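Long-range contacts in NAD nucleotidase (Haemophilus influenzae, PDB 3ZTV), which breaks down NAD to nicotinamide riboside and adenosine in the periplasm, acting as a zinc-dependent pyrophosphatase and 5'-nucleotidase: residues P291-S296 with K328-D333; A51-L56 with A269-L274; S364-G369 with G384-R389; R373-A378 with G464-G469. All blocks are in the same frame, centred on the assembly; numbering follows the deposited sequence.

Contact 1 (P291-S296 with K328-D333); sequences PHVLMS and KSISLD
Pro291 opens the contact through its carbonyl oxygen, which lies 3.6 Å from CB of Ser329. The hydroxyl of Ser329 is bonded to Asn233. CD2 of the His292 ring comes to 4.2 Å from Lys328 O, at a slant. Val293 is bonded through both its backbone N and its O. Its N donates to Ser329 O at 2.8 Å, and its O accepts from Ser331 N at 2.9 Å. Its CB rests 4.0 Å from CD1 of Ile330. Leu294 points to the other face of the sheet, where only its CD2 approaches CB of Ser331. Met295 repeats the pattern of Val293. Its N bonds to Ser331 O at 3.0 Å, nearly straight at 175°. Its O takes Asp333 N at 3.0 Å and also meets the CA-H of Leu332. With CG opposite the backbone N (chi1 -170°) and a bend at chi3, the Met295 chain brings CE to 4.1 Å from Ile330 CD1. Ser296 ends the pairing, and a water links its OG to OD1 of Asp333. Ser296 OG also bonds to His298 N, and Asp333 OD2 to Ser297 OG. These bonds are those of a parallel strand pair, in which 330-332 forms one border of the seven-strand mixed sheet. Leu236 of helix 234-238 and Leu324 of helix 314-325 pack on the face bearing Val293, Met295 and Ile330. Helix 46-59 lies over Leu294 on the other face.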
loop_
_atom_site.group_PDB
_atom_site.type_symbol
_atom_site.label_atom_id
_atom_site.label_comp_id
_atom_site.label_asym_id
_atom_site.label_seq_id
_atom_site.Cartn_x
_atom_site.Cartn_y
_atom_site.Cartn_z
ATOM N N PRO A 291 -30.402 -16.873 2.813
ATOM C CA PRO A 291 -30.550 -15.489 3.272
ATOM C C PRO A 291 -31.959 -15.273 3.840
ATOM O O PRO A 291 -32.923 -15.163 3.070
ATOM C CB PRO A 291 -30.354 -14.679 1.990
ATOM C CG PRO A 291 -30.847 -15.588 0.899
ATOM C CD PRO A 291 -30.665 -17.013 1.369
ATOM N N HIS A 292 -32.089 -15.237 5.166
ATOM C CA HIS A 292 -33.411 -15.105 5.795
ATOM C C HIS A 292 -33.870 -13.653 5.832
ATOM O O HIS A 292 -33.295 -12.838 6.563
ATOM C CB HIS A 292 -33.376 -15.600 7.240
ATOM C CG HIS A 292 -33.064 -17.059 7.392
ATOM N ND1 HIS A 292 -31.787 -17.549 7.573
ATOM C CD2 HIS A 292 -33.884 -18.135 7.421
ATOM C CE1 HIS A 292 -31.833 -18.866 7.694
ATOM N NE2 HIS A 292 -33.098 -19.244 7.613
ATOM N N VAL A 293 -34.918 -13.327 5.080
ATOM C CA VAL A 293 -35.533 -12.005 5.177
ATOM C C VAL A 293 -36.554 -12.009 6.311
ATOM O O VAL A 293 -37.479 -12.833 6.343
ATOM C CB VAL A 293 -36.208 -11.594 3.861
ATOM C CG1 VAL A 293 -36.960 -10.277 4.030
ATOM C CG2 VAL A 293 -35.177 -11.460 2.769
ATOM N N LEU A 294 -36.383 -11.084 7.253
ATOM C CA LEU A 294 -37.217 -10.996 8.441
ATOM C C LEU A 294 -38.418 -10.118 8.130
ATOM O O LEU A 294 -38.260 -8.922 7.884
ATOM C CB LEU A 294 -36.401 -10.399 9.587
ATOM C CG LEU A 294 -35.058 -11.097 9.849
ATOM C CD1 LEU A 294 -34.247 -10.311 10.869
ATOM C CD2 LEU A 294 -35.263 -12.542 10.300
ATOM N N MET A 295 -39.615 -10.697 8.147
ATOM C CA MET A 295 -40.809 -9.990 7.689
ATOM C C MET A 295 -41.977 -10.141 8.657
ATOM O O MET A 295 -42.165 -11.200 9.258
ATOM C CB MET A 295 -41.197 -10.504 6.297
ATOM C CG MET A 295 -42.282 -9.698 5.582
ATOM S SD MET A 295 -42.596 -10.297 3.909
ATOM C CE MET A 295 -41.032 -9.875 3.143
ATOM N N SER A 296 -42.737 -9.064 8.834
ATOM C CA SER A 296 -43.987 -9.119 9.583
ATOM C C SER A 296 -45.128 -9.672 8.734
ATOM O O SER A 296 -45.165 -9.468 7.523
ATOM C CB SER A 296 -44.352 -7.723 10.077
ATOM O OG SER A 296 -45.626 -7.729 10.705
ATOM N N LYS A 328 -38.884 -20.702 2.136
ATOM C CA LYS A 328 -37.764 -21.019 3.011
ATOM C C LYS A 328 -36.978 -19.776 3.439
ATOM O O LYS A 328 -36.424 -19.730 4.538
ATOM C CB LYS A 328 -36.837 -22.017 2.300
ATOM C CG LYS A 328 -35.654 -22.481 3.117
ATOM C CD LYS A 328 -35.053 -23.748 2.521
ATOM C CE LYS A 328 -34.085 -24.385 3.500
ATOM N NZ LYS A 328 -34.643 -24.367 4.885
ATOM N N SER A 329 -36.930 -18.771 2.570
ATOM C CA SER A 329 -36.075 -17.601 2.784
ATOM C C SER A 329 -36.806 -16.418 3.426
ATOM O O SER A 329 -36.229 -15.345 3.562
ATOM C CB SER A 329 -35.450 -17.154 1.462
ATOM O OG SER A 329 -34.822 -18.244 0.793
ATOM N N ILE A 330 -38.082 -16.602 3.760
ATOM C CA ILE A 330 -38.865 -15.606 4.489
ATOM C C ILE A 330 -39.104 -16.138 5.891
ATOM O O ILE A 330 -39.525 -17.287 6.063
ATOM C CB ILE A 330 -40.237 -15.333 3.811
ATOM C CG1 ILE A 330 -40.043 -14.816 2.384
ATOM C CG2 ILE A 330 -41.090 -14.379 4.664
ATOM C CD1 ILE A 330 -39.296 -13.490 2.287
ATOM N N SER A 331 -38.844 -15.315 6.900
ATOM C CA SER A 331 -39.112 -15.705 8.270
ATOM C C SER A 331 -40.104 -14.712 8.860
ATOM O O SER A 331 -39.801 -13.527 8.999
ATOM C CB SER A 331 -37.816 -15.698 9.073
ATOM O OG SER A 331 -38.003 -16.265 10.354
ATOM N N LEU A 332 -41.294 -15.185 9.209
ATOM C CA LEU A 332 -42.361 -14.295 9.688
ATOM C C LEU A 332 -42.429 -14.157 11.204
ATOM O O LEU A 332 -42.379 -15.148 11.937
ATOM C CB LEU A 332 -43.734 -14.760 9.181
ATOM C CG LEU A 332 -43.938 -14.782 7.671
ATOM C CD1 LEU A 332 -45.191 -15.576 7.311
ATOM C CD2 LEU A 332 -44.012 -13.378 7.096
ATOM N N ASP A 333 -42.553 -12.909 11.659
ATOM C CA ASP A 333 -42.933 -12.584 13.035
ATOM C C ASP A 333 -41.998 -13.131 14.107
ATOM O O ASP A 333 -42.446 -13.518 15.185
ATOM C CB ASP A 333 -44.376 -13.037 13.314
ATOM C CG ASP A 333 -45.388 -12.367 12.401
ATOM O OD1 ASP A 333 -45.208 -11.183 12.041
ATOM O OD2 ASP A 333 -46.378 -13.039 12.044
HETATM O O HOH W 1 -44.401 -8.896 13.437
#

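Contact 2 (A51-L56 with A269-L274); sequences AKLNKL and AVVGDL
Asp273 OD2 is hydrogen-bonded to Tyr60 OH, while CD1 of Leu56 rests 4.0 Å from the same oxygen. The other carboxylate oxygen, OD1, forms a salt bridge with Arg288 NE. Both oxygens of this buried acid are therefore satisfied, and the arginine probably favours its charged form. No hydrogen bond joins the helix to the strand. The contact is carried by Val271. With CG1 opposite the backbone N (chi1 167°), Val271 puts this methyl against two leucines. Leu53 CD2 is the nearer, at 3.7 Å, and the two side chains meet at a slant. Leu56 reaches Val271 tip to tip, with its CD1 4.2 Å from CG1. Helix 46-59 here lies on one face of the mixed sheet of the calcineurin-like phosphoesterase fold. Over these segments its axis makes 21° with that of the strand and stands 9.6 Å from it at closest. Strand 270-278 runs between strands 11-18 and 284-295, antiparallel to both. Leu16 of strand 11-18 also touches Leu53, Leu56 and Asp273, extending the apolar layer beneath the helix. Lys52 contributes by its aliphatic part: CG lies 4.2 Å from Val271 CB. Its chain then bends away, and NZ hydrogen-bonds Ser331 OG, with Asp334 as a long, weak ionic partner.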
loop_
_atom_site.group_PDB
_atom_site.type_symbol
_atom_site.label_atom_id
_atom_site.label_comp_id
_atom_site.label_asym_id
_atom_site.label_seq_id
_atom_site.Cartn_x
_atom_site.Cartn_y
_atom_site.Cartn_z
ATOM N N ALA A 51 -34.209 -12.777 17.803
ATOM C CA ALA A 51 -35.023 -13.990 17.858
ATOM C C ALA A 51 -34.542 -15.015 16.833
ATOM O O ALA A 51 -34.400 -16.200 17.143
ATOM C CB ALA A 51 -36.496 -13.659 17.630
ATOM N N LYS A 52 -34.309 -14.573 15.606
ATOM C CA LYS A 52 -33.866 -15.490 14.561
ATOM C C LYS A 52 -32.462 -16.045 14.828
ATOM O O LYS A 52 -32.219 -17.248 14.658
ATOM C CB LYS A 52 -33.954 -14.836 13.175
ATOM C CG LYS A 52 -33.583 -15.770 12.025
ATOM C CD LYS A 52 -34.792 -16.408 11.364
ATOM C CE LYS A 52 -35.483 -17.416 12.259
ATOM N NZ LYS A 52 -36.465 -18.261 11.492
ATOM N N LEU A 53 -31.533 -15.188 15.242
ATOM C CA LEU A 53 -30.198 -15.653 15.616
ATOM C C LEU A 53 -30.279 -16.673 16.756
ATOM O O LEU A 53 -29.604 -17.706 16.719
ATOM C CB LEU A 53 -29.293 -14.478 16.014
ATOM C CG LEU A 53 -28.827 -13.544 14.897
ATOM C CD1 LEU A 53 -28.104 -12.341 15.505
ATOM C CD2 LEU A 53 -27.942 -14.265 13.898
ATOM N N ASN A 54 -31.113 -16.398 17.757
ATOM C CA ASN A 54 -31.234 -17.298 18.893
ATOM C C ASN A 54 -31.759 -18.660 18.473
ATOM O O ASN A 54 -31.256 -19.690 18.921
ATOM C CB ASN A 54 -32.133 -16.697 19.980
ATOM C CG ASN A 54 -31.438 -15.600 20.771
ATOM O OD1 ASN A 54 -30.220 -15.458 20.699
ATOM N ND2 ASN A 54 -32.209 -14.834 21.542
ATOM N N LYS A 55 -32.767 -18.676 17.615
ATOM C CA LYS A 55 -33.333 -19.941 17.177
ATOM C C LYS A 55 -32.381 -20.715 16.270
ATOM O O LYS A 55 -32.252 -21.935 16.395
ATOM C CB LYS A 55 -34.680 -19.716 16.495
ATOM C CG LYS A 55 -35.764 -19.323 17.473
ATOM C CD LYS A 55 -37.119 -19.222 16.814
ATOM C CE LYS A 55 -37.301 -17.883 16.124
ATOM N NZ LYS A 55 -38.732 -17.658 15.748
ATOM N N LEU A 56 -31.709 -20.024 15.357
ATOM C CA LEU A 56 -30.812 -20.719 14.431
ATOM C C LEU A 56 -29.564 -21.253 15.123
ATOM O O LEU A 56 -29.125 -22.372 14.846
ATOM C CB LEU A 56 -30.432 -19.838 13.239
ATOM C CG LEU A 56 -31.590 -19.461 12.309
ATOM C CD1 LEU A 56 -31.096 -18.534 11.195
ATOM C CD2 LEU A 56 -32.280 -20.704 11.729
ATOM N N ALA A 269 -32.596 -6.181 8.177
ATOM C CA ALA A 269 -33.600 -6.891 7.372
ATOM C C ALA A 269 -33.339 -8.379 7.183
ATOM O O ALA A 269 -34.289 -9.127 6.920
ATOM C CB ALA A 269 -33.746 -6.231 6.008
ATOM N N VAL A 270 -32.078 -8.798 7.325
ATOM C CA VAL A 270 -31.673 -10.154 6.934
ATOM C C VAL A 270 -30.737 -10.770 7.949
ATOM O O VAL A 270 -29.838 -10.093 8.470
ATOM C CB VAL A 270 -30.962 -10.143 5.540
ATOM C CG1 VAL A 270 -30.160 -11.437 5.281
ATOM C CG2 VAL A 270 -31.981 -9.917 4.435
ATOM N N VAL A 271 -30.945 -12.054 8.223
ATOM C CA VAL A 271 -29.935 -12.873 8.875
ATOM C C VAL A 271 -29.398 -13.849 7.831
ATOM O O VAL A 271 -30.156 -14.672 7.306
ATOM C CB VAL A 271 -30.504 -13.629 10.093
ATOM C CG1 VAL A 271 -29.531 -14.717 10.559
ATOM C CG2 VAL A 271 -30.816 -12.658 11.231
ATOM N N GLY A 272 -28.109 -13.736 7.512
ATOM C CA GLY A 272 -27.483 -14.679 6.597
ATOM C C GLY A 272 -27.093 -15.948 7.335
ATOM O O GLY A 272 -26.663 -15.905 8.482
ATOM N N ASP A 273 -27.225 -17.076 6.649
ATOM C CA ASP A 273 -27.095 -18.413 7.243
ATOM C C ASP A 273 -26.316 -19.279 6.242
ATOM O O ASP A 273 -26.857 -19.681 5.209
ATOM C CB ASP A 273 -28.535 -18.914 7.447
ATOM C CG ASP A 273 -28.651 -20.362 7.907
ATOM O OD1 ASP A 273 -27.642 -21.069 8.065
ATOM O OD2 ASP A 273 -29.818 -20.790 8.101
ATOM N N LEU A 274 -25.025 -19.495 6.513
ATOM C CA LEU A 274 -24.128 -20.233 5.620
ATOM C C LEU A 274 -23.477 -21.381 6.378
ATOM O O LEU A 274 -22.683 -21.161 7.289
ATOM C CB LEU A 274 -23.051 -19.311 5.009
ATOM C CG LEU A 274 -22.239 -19.928 3.861
ATOM C CD1 LEU A 274 -23.111 -19.987 2.621
ATOM C CD2 LEU A 274 -20.959 -19.145 3.578
#

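Contact 3 (S364-G369 with G384-R389); sequences SAMPGG and GSIATR
Ile386 has CG1 opposite its carbonyl carbon (chi1 -61°), which turns CG2 toward Met366 and CG1 toward Pro367. The CG1 branch then runs extended, and CD1 lies 3.8 Å from CD of Pro367. The two side chains sit next to each other and point the same way. Met366 crosses Ile386 at about a right angle instead. Its CG meets CG2 of Ile386 at 3.8 Å before the chain bends and leads off. Between these apolar touches lies one backbone bond. Ala387 N donates to Pro367 O at 2.9 Å, close to straight at 170°, although the donor stands 35° from the carbonyl plane. Ala387 is in the first turn of its helix, so its N-H has no acceptor in a preceding turn, and Pro367 supplies one. The same oxygen receives a weaker CA-H contact from Ser385. CB of Ala387 packs against the Met366 and Pro367 carbonyl oxygens, and CA of Gly368 lies 3.9 Å from it. Ser385 is the N-cap residue and the centre of an inverse gamma turn. Its OG accepts from Thr388 OG1 at 2.7 Å. It donates to a water at 2.7 Å, which in turn donates to Gly369 O. Through this water the hydroxyl links the helix start to Gly369. Gly368 is further fixed by Asp415 at its N and by Asn372 at its O. The contact joins the loop that follows strand 357-362 to the N-terminal end of helix 386-396, with Val412 touching the helix at Thr388.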
loop_
_atom_site.group_PDB
_atom_site.type_symbol
_atom_site.label_atom_id
_atom_site.label_comp_id
_atom_site.label_asym_id
_atom_site.label_seq_id
_atom_site.Cartn_x
_atom_site.Cartn_y
_atom_site.Cartn_z
ATOM N N SER A 364 -35.096 36.634 10.739
ATOM C CA SER A 364 -36.297 36.558 9.923
ATOM C C SER A 364 -36.519 35.163 9.356
ATOM O O SER A 364 -35.571 34.399 9.168
ATOM C CB SER A 364 -36.220 37.569 8.776
ATOM O OG SER A 364 -36.309 38.894 9.268
ATOM N N ALA A 365 -37.779 34.848 9.080
ATOM C CA ALA A 365 -38.138 33.584 8.455
ATOM C C ALA A 365 -37.335 33.373 7.176
ATOM O O ALA A 365 -37.071 34.317 6.429
ATOM C CB ALA A 365 -39.628 33.556 8.151
ATOM N N MET A 366 -36.931 32.130 6.938
ATOM C CA MET A 366 -36.274 31.757 5.690
ATOM C C MET A 366 -37.320 31.145 4.759
ATOM O O MET A 366 -37.797 30.038 5.002
ATOM C CB MET A 366 -35.129 30.780 5.966
ATOM C CG MET A 366 -33.927 31.446 6.623
ATOM S SD MET A 366 -32.666 30.295 7.218
ATOM C CE MET A 366 -33.469 29.602 8.663
ATOM N N PRO A 367 -37.713 31.882 3.707
ATOM C CA PRO A 367 -38.820 31.431 2.856
ATOM C C PRO A 367 -38.533 30.081 2.206
ATOM O O PRO A 367 -37.405 29.821 1.777
ATOM C CB PRO A 367 -38.918 32.529 1.790
ATOM C CG PRO A 367 -38.296 33.731 2.418
ATOM C CD PRO A 367 -37.209 33.208 3.311
ATOM N N GLY A 368 -39.561 29.242 2.150
ATOM C CA GLY A 368 -39.484 27.942 1.513
ATOM C C GLY A 368 -40.851 27.533 1.003
ATOM O O GLY A 368 -41.740 28.377 0.840
ATOM N N GLY A 369 -41.030 26.242 0.749
ATOM C CA GLY A 369 -42.301 25.743 0.268
ATOM C C GLY A 369 -42.555 26.116 -1.177
ATOM O O GLY A 369 -41.718 26.734 -1.835
ATOM N N GLY A 384 -36.079 33.986 -3.290
ATOM C CA GLY A 384 -36.644 32.670 -3.503
ATOM C C GLY A 384 -36.526 31.817 -2.257
ATOM O O GLY A 384 -36.738 32.292 -1.141
ATOM N N SER A 385 -36.150 30.557 -2.449
ATOM C CA SER A 385 -36.180 29.588 -1.364
ATOM C C SER A 385 -34.903 29.587 -0.521
ATOM O O SER A 385 -34.040 28.717 -0.679
ATOM C CB SER A 385 -36.441 28.185 -1.919
ATOM O OG SER A 385 -36.792 27.302 -0.869
ATOM N N ILE A 386 -34.785 30.554 0.383
ATOM C CA ILE A 386 -33.643 30.618 1.288
ATOM C C ILE A 386 -33.575 29.351 2.144
ATOM O O ILE A 386 -32.489 28.876 2.486
ATOM C CB ILE A 386 -33.692 31.875 2.194
ATOM C CG1 ILE A 386 -33.659 33.148 1.339
ATOM C CG2 ILE A 386 -32.522 31.876 3.163
ATOM C CD1 ILE A 386 -33.792 34.441 2.141
ATOM N N ALA A 387 -34.736 28.793 2.472
ATOM C CA ALA A 387 -34.783 27.546 3.230
ATOM C C ALA A 387 -34.057 26.412 2.501
ATOM O O ALA A 387 -33.427 25.572 3.140
ATOM C CB ALA A 387 -36.225 27.159 3.561
ATOM N N THR A 388 -34.124 26.402 1.172
ATOM C CA THR A 388 -33.400 25.396 0.393
ATOM C C THR A 388 -31.886 25.598 0.489
ATOM O O THR A 388 -31.131 24.627 0.609
ATOM C CB THR A 388 -33.854 25.370 -1.075
ATOM O OG1 THR A 388 -35.260 25.100 -1.127
ATOM C CG2 THR A 388 -33.111 24.287 -1.843
ATOM N N ARG A 389 -31.435 26.852 0.443
ATOM C CA ARG A 389 -30.021 27.146 0.683
ATOM C C ARG A 389 -29.595 26.618 2.057
ATOM O O ARG A 389 -28.530 26.017 2.197
ATOM C CB ARG A 389 -29.731 28.648 0.541
ATOM C CG ARG A 389 -28.265 29.040 0.702
ATOM C CD ARG A 389 -27.960 29.496 2.116
ATOM N NE ARG A 389 -26.539 29.768 2.333
ATOM C CZ ARG A 389 -25.997 30.982 2.390
ATOM N NH1 ARG A 389 -26.746 32.066 2.233
ATOM N NH2 ARG A 389 -24.696 31.110 2.604
HETATM O O HOH W 2 -38.940 25.984 -1.709
#

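Contact 4 (R373-A378 with G464-G469); sequences RIPNKA and GAFPYG. With ADN (adenosine), chain D.
The guanidinium of Arg373 lies with one face over the backbone of Gly464, whose CA is 3.5 Å above the plane and toward its rim. The chain is extended from CG to NE, which carries the flat group past the glycine. NH1 comes close to Gly464 N, but both are donors. NH1 bonds instead to Thr463 OG1, and Gly464 N to Ser462 OG. The Phe466 ring has Pro467 CD over one face. Pro375 makes an off-centre CH-pi contact with it, with CD 4.2 Å from the centroid and 29° off the normal. Ile374 crosses Phe466 at about a right angle, and its CG1 lies 3.8 Å from CD2. Phe569 meets the ring edge-to-face. Tyr468 has Arg373 O at its edge, in the ring plane. Its OH donates to that oxygen at 2.7 Å, approaching from above the carbonyl plane rather than along a lone pair. The same OH receives a hydrogen bond from Ser385 N, so two backbone groups hold the phenol in place. CD of Pro375 sits 3.3 Å from this OH. Pro375 is the second residue of a type II beta turn, Ile374 to Lys377, which takes the chain away from the contact. Gly464 O lies 3.3 Å from O2' of adenosine. Through Gly464 the contact borders the adenosine pocket of the C-terminal domain of a 5'-nucleotidase; Arg373 probably binds substrate.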
loop_
_atom_site.group_PDB
_atom_site.type_symbol
_atom_site.label_atom_id
_atom_site.label_comp_id
_atom_site.label_asym_id
_atom_site.label_seq_id
_atom_site.Cartn_x
_atom_site.Cartn_y
_atom_site.Cartn_z
ATOM N N ARG A 373 -40.342 28.713 -4.459
ATOM C CA ARG A 373 -39.424 27.845 -5.197
ATOM C C ARG A 373 -38.519 28.601 -6.159
ATOM O O ARG A 373 -37.331 28.289 -6.271
ATOM C CB ARG A 373 -40.186 26.754 -5.945
ATOM C CG ARG A 373 -40.709 25.653 -5.044
ATOM C CD ARG A 373 -41.626 24.721 -5.810
ATOM N NE ARG A 373 -42.051 23.584 -5.001
ATOM C CZ ARG A 373 -42.872 22.635 -5.438
ATOM N NH1 ARG A 373 -43.343 22.691 -6.676
ATOM N NH2 ARG A 373 -43.218 21.631 -4.643
ATOM N N ILE A 374 -39.081 29.587 -6.853
ATOM C CA ILE A 374 -38.335 30.362 -7.843
ATOM C C ILE A 374 -38.287 31.831 -7.431
ATOM O O ILE A 374 -39.325 32.431 -7.141
ATOM C CB ILE A 374 -38.969 30.240 -9.234
ATOM C CG1 ILE A 374 -39.054 28.768 -9.651
ATOM C CG2 ILE A 374 -38.175 31.043 -10.253
ATOM C CD1 ILE A 374 -39.802 28.537 -10.943
ATOM N N PRO A 375 -37.082 32.421 -7.394
ATOM C CA PRO A 375 -36.977 33.816 -6.956
ATOM C C PRO A 375 -37.643 34.761 -7.943
ATOM O O PRO A 375 -37.675 34.469 -9.140
ATOM C CB PRO A 375 -35.465 34.073 -6.944
ATOM C CG PRO A 375 -34.830 32.709 -6.945
ATOM C CD PRO A 375 -35.766 31.840 -7.714
ATOM N N ASN A 376 -38.171 35.872 -7.433
ATOM C CA ASN A 376 -38.703 36.947 -8.271
ATOM C C ASN A 376 -39.911 36.568 -9.128
ATOM O O ASN A 376 -40.181 37.200 -10.150
ATOM C CB ASN A 376 -37.590 37.550 -9.136
ATOM C CG ASN A 376 -36.601 38.361 -8.322
ATOM O OD1 ASN A 376 -36.994 39.168 -7.476
ATOM N ND2 ASN A 376 -35.311 38.142 -8.557
ATOM N N LYS A 377 -40.636 35.536 -8.709
ATOM C CA LYS A 377 -41.901 35.193 -9.345
ATOM C C LYS A 377 -43.064 35.676 -8.482
ATOM O O LYS A 377 -42.901 35.907 -7.285
ATOM C CB LYS A 377 -42.007 33.683 -9.567
ATOM C CG LYS A 377 -41.170 33.162 -10.726
ATOM C CD LYS A 377 -41.536 33.868 -12.024
ATOM C CE LYS A 377 -40.814 33.261 -13.218
ATOM N NZ LYS A 377 -41.695 32.359 -14.015
ATOM N N ALA A 378 -44.233 35.832 -9.094
ATOM C CA ALA A 378 -45.425 36.239 -8.361
ATOM C C ALA A 378 -45.671 35.308 -7.177
ATOM O O ALA A 378 -45.660 34.087 -7.325
ATOM C CB ALA A 378 -46.636 36.258 -9.283
ATOM N N GLY A 464 -40.472 22.500 -8.391
ATOM C CA GLY A 464 -39.683 21.967 -7.293
ATOM C C GLY A 464 -38.263 21.588 -7.677
ATOM O O GLY A 464 -37.433 21.321 -6.806
ATOM N N ALA A 465 -37.976 21.556 -8.976
ATOM C CA ALA A 465 -36.628 21.233 -9.448
ATOM C C ALA A 465 -35.633 22.381 -9.268
ATOM O O ALA A 465 -34.423 22.176 -9.371
ATOM C CB ALA A 465 -36.666 20.803 -10.909
ATOM N N PHE A 466 -36.122 23.589 -9.016
ATOM C CA PHE A 466 -35.235 24.749 -9.033
ATOM C C PHE A 466 -34.100 24.585 -8.019
ATOM O O PHE A 466 -34.355 24.323 -6.846
ATOM C CB PHE A 466 -36.006 26.046 -8.793
ATOM C CG PHE A 466 -35.259 27.261 -9.250
ATOM C CD1 PHE A 466 -34.331 27.872 -8.423
ATOM C CD2 PHE A 466 -35.464 27.770 -10.526
ATOM C CE1 PHE A 466 -33.623 28.982 -8.851
ATOM C CE2 PHE A 466 -34.758 28.879 -10.961
ATOM C CZ PHE A 466 -33.836 29.485 -10.116
ATOM N N PRO A 467 -32.836 24.746 -8.466
ATOM C CA PRO A 467 -31.677 24.404 -7.636
ATOM C C PRO A 467 -31.110 25.555 -6.807
ATOM O O PRO A 467 -31.024 26.691 -7.280
ATOM C CB PRO A 467 -30.642 23.974 -8.675
ATOM C CG PRO A 467 -30.918 24.887 -9.834
ATOM C CD PRO A 467 -32.433 25.072 -9.849
ATOM N N TYR A 468 -30.727 25.243 -5.577
ATOM C CA TYR A 468 -30.008 26.173 -4.710
ATOM C C TYR A 468 -28.834 25.410 -4.122
ATOM O O TYR A 468 -28.931 24.201 -3.893
ATOM C CB TYR A 468 -30.897 26.680 -3.572
ATOM C CG TYR A 468 -32.090 27.507 -4.009
ATOM C CD1 TYR A 468 -33.239 26.903 -4.509
ATOM C CD2 TYR A 468 -32.070 28.894 -3.910
ATOM C CE1 TYR A 468 -34.335 27.659 -4.901
ATOM C CE2 TYR A 468 -33.164 29.658 -4.305
ATOM C CZ TYR A 468 -34.292 29.035 -4.798
ATOM O OH TYR A 468 -35.392 29.777 -5.190
ATOM N N GLY A 469 -27.729 26.101 -3.871
ATOM C CA GLY A 469 -26.514 25.445 -3.422
ATOM C C GLY A 469 -25.818 26.062 -2.222
ATOM O O GLY A 469 -26.123 27.181 -1.788
HETATM O "O5'" ADN D . -44.579 17.164 -5.489
HETATM C "C5'" ADN D . -43.535 16.625 -6.303
HETATM C "C4'" ADN D . -42.269 17.443 -6.080
HETATM O "O4'" ADN D . -41.778 17.239 -4.752
HETATM C "C3'" ADN D . -41.137 17.050 -7.009
HETATM O "O3'" ADN D . -41.166 17.818 -8.216
HETATM C "C2'" ADN D . -39.898 17.352 -6.189
HETATM O "O2'" ADN D . -39.487 18.714 -6.361
HETATM C "C1'" ADN D . -40.351 17.169 -4.753
HETATM N N9 ADN D . -39.924 15.838 -4.270
HETATM C C8 ADN D . -40.620 14.684 -4.322
HETATM N N7 ADN D . -39.903 13.664 -3.776
HETATM C C5 ADN D . -38.717 14.170 -3.370
HETATM C C6 ADN D . -37.490 13.669 -2.711
HETATM N N6 ADN D . -37.342 12.371 -2.359
HETATM N N1 ADN D . -36.502 14.553 -2.471
HETATM C C2 ADN D . -36.604 15.853 -2.803
HETATM N N3 ADN D . -37.684 16.377 -3.400
HETATM C C4 ADN D . -38.750 15.600 -3.695
#

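The four contacts form two groups. Contacts 1 and 2 have centres about 9 Å apart and share the seven-strand sheet, in which strands 270-278 and 284-295 are neighbours. His292 of contact 1 packs on Leu56 and Asp273 of contact 2. Contacts 3 and 4 have centres about 10 Å apart, and their segments alternate along the chain. Thr388 CG2 touches Tyr468 CB at 3.7 Å. Between the groups, centres are about 44 to 49 Å apart. Contact 4 borders the adenosine directly, whereas the Ser385 side chain of contact 3 is about 11 Å from it. Contacts 1 and 2 lie away from the annotated sites, in the part of the chain built around the zinc-binding phosphoesterase fold.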